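Local coordinates for putative mannose-1-phosphate guanylyl transferase (Thermus thermophilus, PDB 2CU2), which probably catalyses the transfer of a guanylyl group from GTP to mannose-1-phosphate, yielding GDP-mannose, at residues Pro51-Glu63 with Tyr69-Gly81. Residues are numbered along the deposited sequence; the frame is centred on the assembly and turned at random.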
loop_
_atom_site.group_PDB
_atom_site.type_symbol
_atom_site.label_atom_id
_atom_site.label_comp_id
_atom_site.label_asym_id
_atom_site.label_seq_id
_atom_site.Cartn_x
_atom_site.Cartn_y
_atom_site.Cartn_z
ATOM N N PRO A 51 -22.406 17.056 29.029
ATOM C CA PRO A 51 -21.084 17.568 28.694
ATOM C C PRO A 51 -20.522 18.474 29.794
ATOM O O PRO A 51 -19.345 18.453 30.113
ATOM C CB PRO A 51 -21.196 18.323 27.374
ATOM C CG PRO A 51 -22.402 17.751 26.650
ATOM C CD PRO A 51 -23.284 17.227 27.881
ATOM N N GLU A 52 -21.410 19.312 30.360
ATOM C CA GLU A 52 -20.964 20.198 31.429
ATOM C C GLU A 52 -20.273 19.447 32.570
ATOM O O GLU A 52 -19.352 19.947 33.208
ATOM C CB GLU A 52 -22.172 20.962 31.958
ATOM C CG GLU A 52 -23.111 21.390 30.835
ATOM C CD GLU A 52 -24.394 20.596 30.923
ATOM O OE1 GLU A 52 -24.785 20.240 32.026
ATOM O OE2 GLU A 52 -24.985 20.324 29.881
ATOM N N ARG A 53 -20.773 18.222 32.849
ATOM C CA ARG A 53 -20.214 17.440 33.955
ATOM C C ARG A 53 -19.215 16.382 33.471
ATOM O O ARG A 53 -18.951 15.386 34.134
ATOM C CB ARG A 53 -21.369 16.772 34.709
ATOM C CG ARG A 53 -22.275 17.801 35.390
ATOM C CD ARG A 53 -23.372 17.159 36.250
ATOM N NE ARG A 53 -24.007 18.190 37.080
ATOM C CZ ARG A 53 -25.104 17.855 37.784
ATOM N NH1 ARG A 53 -25.586 16.623 37.731
ATOM N NH2 ARG A 53 -25.713 18.778 38.540
ATOM N N THR A 54 -18.674 16.609 32.256
ATOM C CA THR A 54 -17.717 15.658 31.704
ATOM C C THR A 54 -16.305 16.245 31.636
ATOM O O THR A 54 -16.096 17.370 31.201
ATOM C CB THR A 54 -18.185 15.257 30.306
ATOM O OG1 THR A 54 -19.472 14.644 30.400
ATOM C CG2 THR A 54 -17.199 14.256 29.695
ATOM N N LEU A 55 -15.319 15.471 32.077
ATOM C CA LEU A 55 -13.930 15.915 32.062
ATOM C C LEU A 55 -13.137 15.077 31.061
ATOM O O LEU A 55 -13.124 13.848 31.134
ATOM C CB LEU A 55 -13.322 15.775 33.461
ATOM C CG LEU A 55 -14.171 16.338 34.613
ATOM C CD1 LEU A 55 -13.609 15.874 35.952
ATOM C CD2 LEU A 55 -14.209 17.860 34.539
ATOM N N LEU A 56 -12.481 15.746 30.124
ATOM C CA LEU A 56 -11.692 15.057 29.120
ATOM C C LEU A 56 -10.204 15.191 29.408
ATOM O O LEU A 56 -9.615 16.241 29.169
ATOM C CB LEU A 56 -12.002 15.620 27.735
ATOM C CG LEU A 56 -11.149 15.057 26.595
ATOM C CD1 LEU A 56 -11.396 13.552 26.443
ATOM C CD2 LEU A 56 -11.494 15.793 25.319
ATOM N N ALA A 57 -9.604 14.118 29.918
ATOM C CA ALA A 57 -8.182 14.105 30.239
ATOM C C ALA A 57 -7.327 13.721 29.034
ATOM O O ALA A 57 -7.520 12.655 28.430
ATOM C CB ALA A 57 -7.915 13.143 31.386
ATOM N N VAL A 58 -6.392 14.606 28.687
ATOM C CA VAL A 58 -5.427 14.414 27.615
ATOM C C VAL A 58 -4.087 15.064 27.953
ATOM O O VAL A 58 -3.972 15.910 28.830
ATOM C CB VAL A 58 -6.005 15.033 26.341
ATOM C CG1 VAL A 58 -7.382 14.440 26.052
ATOM C CG2 VAL A 58 -6.140 16.534 26.515
ATOM N N ARG A 59 -3.039 14.608 27.245
ATOM C CA ARG A 59 -1.717 15.173 27.480
ATOM C C ARG A 59 -1.669 16.661 27.123
ATOM O O ARG A 59 -2.419 17.161 26.294
ATOM C CB ARG A 59 -0.709 14.396 26.633
ATOM C CG ARG A 59 -0.324 13.062 27.270
ATOM C CD ARG A 59 0.556 13.252 28.511
ATOM N NE ARG A 59 1.934 13.565 28.120
ATOM C CZ ARG A 59 2.708 12.539 27.721
ATOM N NH1 ARG A 59 2.222 11.310 27.702
ATOM N NH2 ARG A 59 3.957 12.774 27.312
ATOM N N ARG A 60 -0.773 17.379 27.819
ATOM C CA ARG A 60 -0.646 18.807 27.600
ATOM C C ARG A 60 -0.278 19.129 26.152
ATOM O O ARG A 60 -0.717 20.113 25.573
ATOM C CB ARG A 60 0.431 19.338 28.551
ATOM C CG ARG A 60 0.878 20.755 28.187
ATOM C CD ARG A 60 1.616 21.441 29.343
ATOM N NE ARG A 60 3.067 21.346 29.158
ATOM C CZ ARG A 60 3.821 21.184 30.261
ATOM N NH1 ARG A 60 3.250 21.106 31.450
ATOM N NH2 ARG A 60 5.151 21.118 30.149
ATOM N N ASP A 61 0.583 18.278 25.560
ATOM C CA ASP A 61 1.019 18.575 24.204
ATOM C C ASP A 61 -0.035 18.194 23.153
ATOM O O ASP A 61 0.153 18.362 21.954
ATOM C CB ASP A 61 2.356 17.876 23.931
ATOM C CG ASP A 61 2.249 16.395 24.255
ATOM O OD1 ASP A 61 3.273 15.818 24.628
ATOM O OD2 ASP A 61 1.164 15.839 24.118
ATOM N N GLN A 62 -1.171 17.651 23.635
ATOM C CA GLN A 62 -2.217 17.235 22.699
ATOM C C GLN A 62 -3.442 18.152 22.757
ATOM O O GLN A 62 -4.510 17.845 22.243
ATOM C CB GLN A 62 -2.628 15.794 23.032
ATOM C CG GLN A 62 -2.425 14.837 21.856
ATOM C CD GLN A 62 -1.003 14.326 21.861
ATOM O OE1 GLN A 62 -0.294 14.327 20.867
ATOM N NE2 GLN A 62 -0.594 13.860 23.058
ATOM N N GLU A 63 -3.279 19.299 23.439
ATOM C CA GLU A 63 -4.406 20.209 23.586
ATOM C C GLU A 63 -5.005 20.605 22.233
ATOM O O GLU A 63 -6.206 20.788 22.078
ATOM C CB GLU A 63 -3.920 21.458 24.321
ATOM C CG GLU A 63 -5.081 22.364 24.728
ATOM C CD GLU A 63 -4.549 23.548 25.500
ATOM O OE1 GLU A 63 -5.349 24.329 25.996
ATOM O OE2 GLU A 63 -3.330 23.685 25.596
ATOM N N TYR A 69 -12.995 19.112 20.792
ATOM C CA TYR A 69 -13.966 18.274 21.506
ATOM C C TYR A 69 -14.546 18.970 22.752
ATOM O O TYR A 69 -15.615 18.625 23.251
ATOM C CB TYR A 69 -13.277 16.960 21.900
ATOM C CG TYR A 69 -13.009 16.122 20.689
ATOM C CD1 TYR A 69 -13.988 15.251 20.208
ATOM C CD2 TYR A 69 -11.757 16.147 20.071
ATOM C CE1 TYR A 69 -13.728 14.439 19.112
ATOM C CE2 TYR A 69 -11.494 15.325 18.982
ATOM C CZ TYR A 69 -12.471 14.473 18.506
ATOM O OH TYR A 69 -12.237 13.704 17.386
ATOM N N ALA A 70 -13.792 19.964 23.271
ATOM C CA ALA A 70 -14.190 20.629 24.513
ATOM C C ALA A 70 -15.374 21.589 24.333
ATOM O O ALA A 70 -15.269 22.796 24.516
ATOM C CB ALA A 70 -12.982 21.394 25.048
ATOM N N ASP A 71 -16.523 21.026 23.975
ATOM C CA ASP A 71 -17.737 21.814 23.797
ATOM C C ASP A 71 -18.615 21.515 25.006
ATOM O O ASP A 71 -19.370 20.540 25.014
ATOM C CB ASP A 71 -18.442 21.410 22.499
ATOM C CG ASP A 71 -19.660 22.267 22.204
ATOM O OD1 ASP A 71 -20.069 22.337 21.026
ATOM O OD2 ASP A 71 -20.216 22.866 23.150
ATOM N N GLY A 72 -18.506 22.363 26.025
ATOM C CA GLY A 72 -19.166 22.171 27.310
ATOM C C GLY A 72 -18.338 21.227 28.173
ATOM O O GLY A 72 -18.266 21.325 29.389
ATOM N N ILE A 73 -17.733 20.260 27.472
ATOM C CA ILE A 73 -16.767 19.393 28.122
ATOM C C ILE A 73 -15.525 20.183 28.534
ATOM O O ILE A 73 -15.052 21.071 27.833
ATOM C CB ILE A 73 -16.377 18.313 27.110
ATOM C CG1 ILE A 73 -17.584 17.419 26.813
ATOM C CG2 ILE A 73 -15.247 17.435 27.679
ATOM C CD1 ILE A 73 -17.305 16.413 25.695
ATOM N N ARG A 74 -15.022 19.855 29.735
ATOM C CA ARG A 74 -13.818 20.514 30.228
ATOM C C ARG A 74 -12.568 19.656 29.997
ATOM O O ARG A 74 -12.567 18.445 30.175
ATOM C CB ARG A 74 -14.006 20.793 31.725
ATOM C CG ARG A 74 -15.400 21.334 32.054
ATOM C CD ARG A 74 -15.536 21.737 33.532
ATOM N NE ARG A 74 -16.890 21.463 34.030
ATOM C CZ ARG A 74 -17.092 21.547 35.361
ATOM N NH1 ARG A 74 -16.093 21.867 36.165
ATOM N NH2 ARG A 74 -18.310 21.318 35.866
ATOM N N LEU A 75 -11.488 20.325 29.538
ATOM C CA LEU A 75 -10.216 19.629 29.338
ATOM C C LEU A 75 -9.407 19.546 30.638
ATOM O O LEU A 75 -9.220 20.527 31.345
ATOM C CB LEU A 75 -9.412 20.410 28.287
ATOM C CG LEU A 75 -9.866 20.108 26.854
ATOM C CD1 LEU A 75 -8.921 20.691 25.799
ATOM C CD2 LEU A 75 -9.969 18.609 26.564
ATOM N N LEU A 76 -8.877 18.367 30.940
ATOM C CA LEU A 76 -7.969 18.202 32.068
ATOM C C LEU A 76 -6.649 17.846 31.409
ATOM O O LEU A 76 -6.449 16.714 30.976
ATOM C CB LEU A 76 -8.406 17.065 32.992
ATOM C CG LEU A 76 -9.543 17.341 33.972
ATOM C CD1 LEU A 76 -9.687 16.154 34.902
ATOM C CD2 LEU A 76 -9.242 18.604 34.776
ATOM N N LEU A 77 -5.763 18.827 31.320
ATOM C CA LEU A 77 -4.472 18.638 30.680
ATOM C C LEU A 77 -3.446 18.000 31.604
ATOM O O LEU A 77 -3.096 18.566 32.639
ATOM C CB LEU A 77 -3.955 19.985 30.167
ATOM C CG LEU A 77 -4.923 20.749 29.253
ATOM C CD1 LEU A 77 -4.318 22.088 28.872
ATOM C CD2 LEU A 77 -5.219 19.924 28.000
ATOM N N GLU A 78 -2.977 16.817 31.221
ATOM C CA GLU A 78 -1.972 16.089 31.986
ATOM C C GLU A 78 -0.598 16.585 31.548
ATOM O O GLU A 78 -0.210 16.424 30.390
ATOM C CB GLU A 78 -2.092 14.583 31.726
ATOM C CG GLU A 78 -3.458 14.005 32.061
ATOM C CD GLU A 78 -3.692 12.625 31.453
ATOM O OE1 GLU A 78 -3.102 11.638 31.946
ATOM O OE2 GLU A 78 -4.478 12.526 30.485
ATOM N N PRO A 79 0.158 17.199 32.471
ATOM C CA PRO A 79 1.493 17.716 32.156
ATOM C C PRO A 79 2.498 16.670 31.674
ATOM O O PRO A 79 3.352 16.963 30.838
ATOM C CB PRO A 79 1.925 18.382 33.466
ATOM C CG PRO A 79 1.170 17.623 34.507
ATOM C CD PRO A 79 -0.190 17.470 33.876
ATOM N N LEU A 80 2.395 15.457 32.206
ATOM C CA LEU A 80 3.215 14.316 31.837
ATOM C C LEU A 80 2.376 13.043 31.770
ATOM O O LEU A 80 1.235 12.994 32.212
ATOM C CB LEU A 80 4.300 14.161 32.904
ATOM C CG LEU A 80 5.185 15.401 33.019
ATOM C CD1 LEU A 80 6.293 15.232 34.061
ATOM C CD2 LEU A 80 5.878 15.754 31.706
ATOM N N GLY A 81 2.964 12.004 31.155
ATOM C CA GLY A 81 2.285 10.717 31.159
ATOM C C GLY A 81 2.488 9.987 32.484
ATOM O O GLY A 81 3.589 9.619 32.867
HETATM O O HOH W 1 2.448 16.566 27.596
#
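L56 on strand 54-59 packs against L75 of the parallel strand 74-78 and against I73 just before it, and this is the tightest point between the two. L56 and L75 lie side by side and point the same way, their CD2 methyls only 3.4 Å apart, closer than usual for two carbons. CG of L56 stands anti to the backbone N (chi1 175°), which carries CD2 onto L75 CD2 and Y69 CB; L56 CB meets I73 CG2 at 3.7 Å. Farther along this face V58 CG2 touches L77 CD2 at 3.8 Å. L55, A57 and L76 occupy the reverse face, where L76 CD1 rests on L55 CB. The backbones are joined by the regular parallel ladder: R74 N donates to T54 O, L56 N to R74 O, L76 N to L56 O, V58 N to L76 O and E78 N to V58 O.

Both ends are looser, more polar and nearer solvent, with E52 and R60 exposed. At one, R74 turns side-on to the carbonyl of E52, NE at 3.0 Å and NH2 at 3.2 Å from the same oxygen, which lies slightly off the guanidinium plane. A leucine here would take away both donors to E52 O and would probably leave the turn before strand 54-59 less firmly tied. At the other end the R59 chain, bent at chi2 and chi3, lays its guanidinium face over G81 N, 3.4 Å from the plane, while NE donates to a water shared with D61 N. Nearby, R60 brings NH1 against P79 CB and also forms a salt bridge with E222.

The strands belong to a right-handed beta-alpha-beta unit of the nucleotidyl transferase (GT-A-like) domain, connected through helix 63-66. Strand 54-59 also pairs with strand 3-8; helix 37-45 covers L56 and I73, and helix 83-98 covers L55 and L76 on the reverse face.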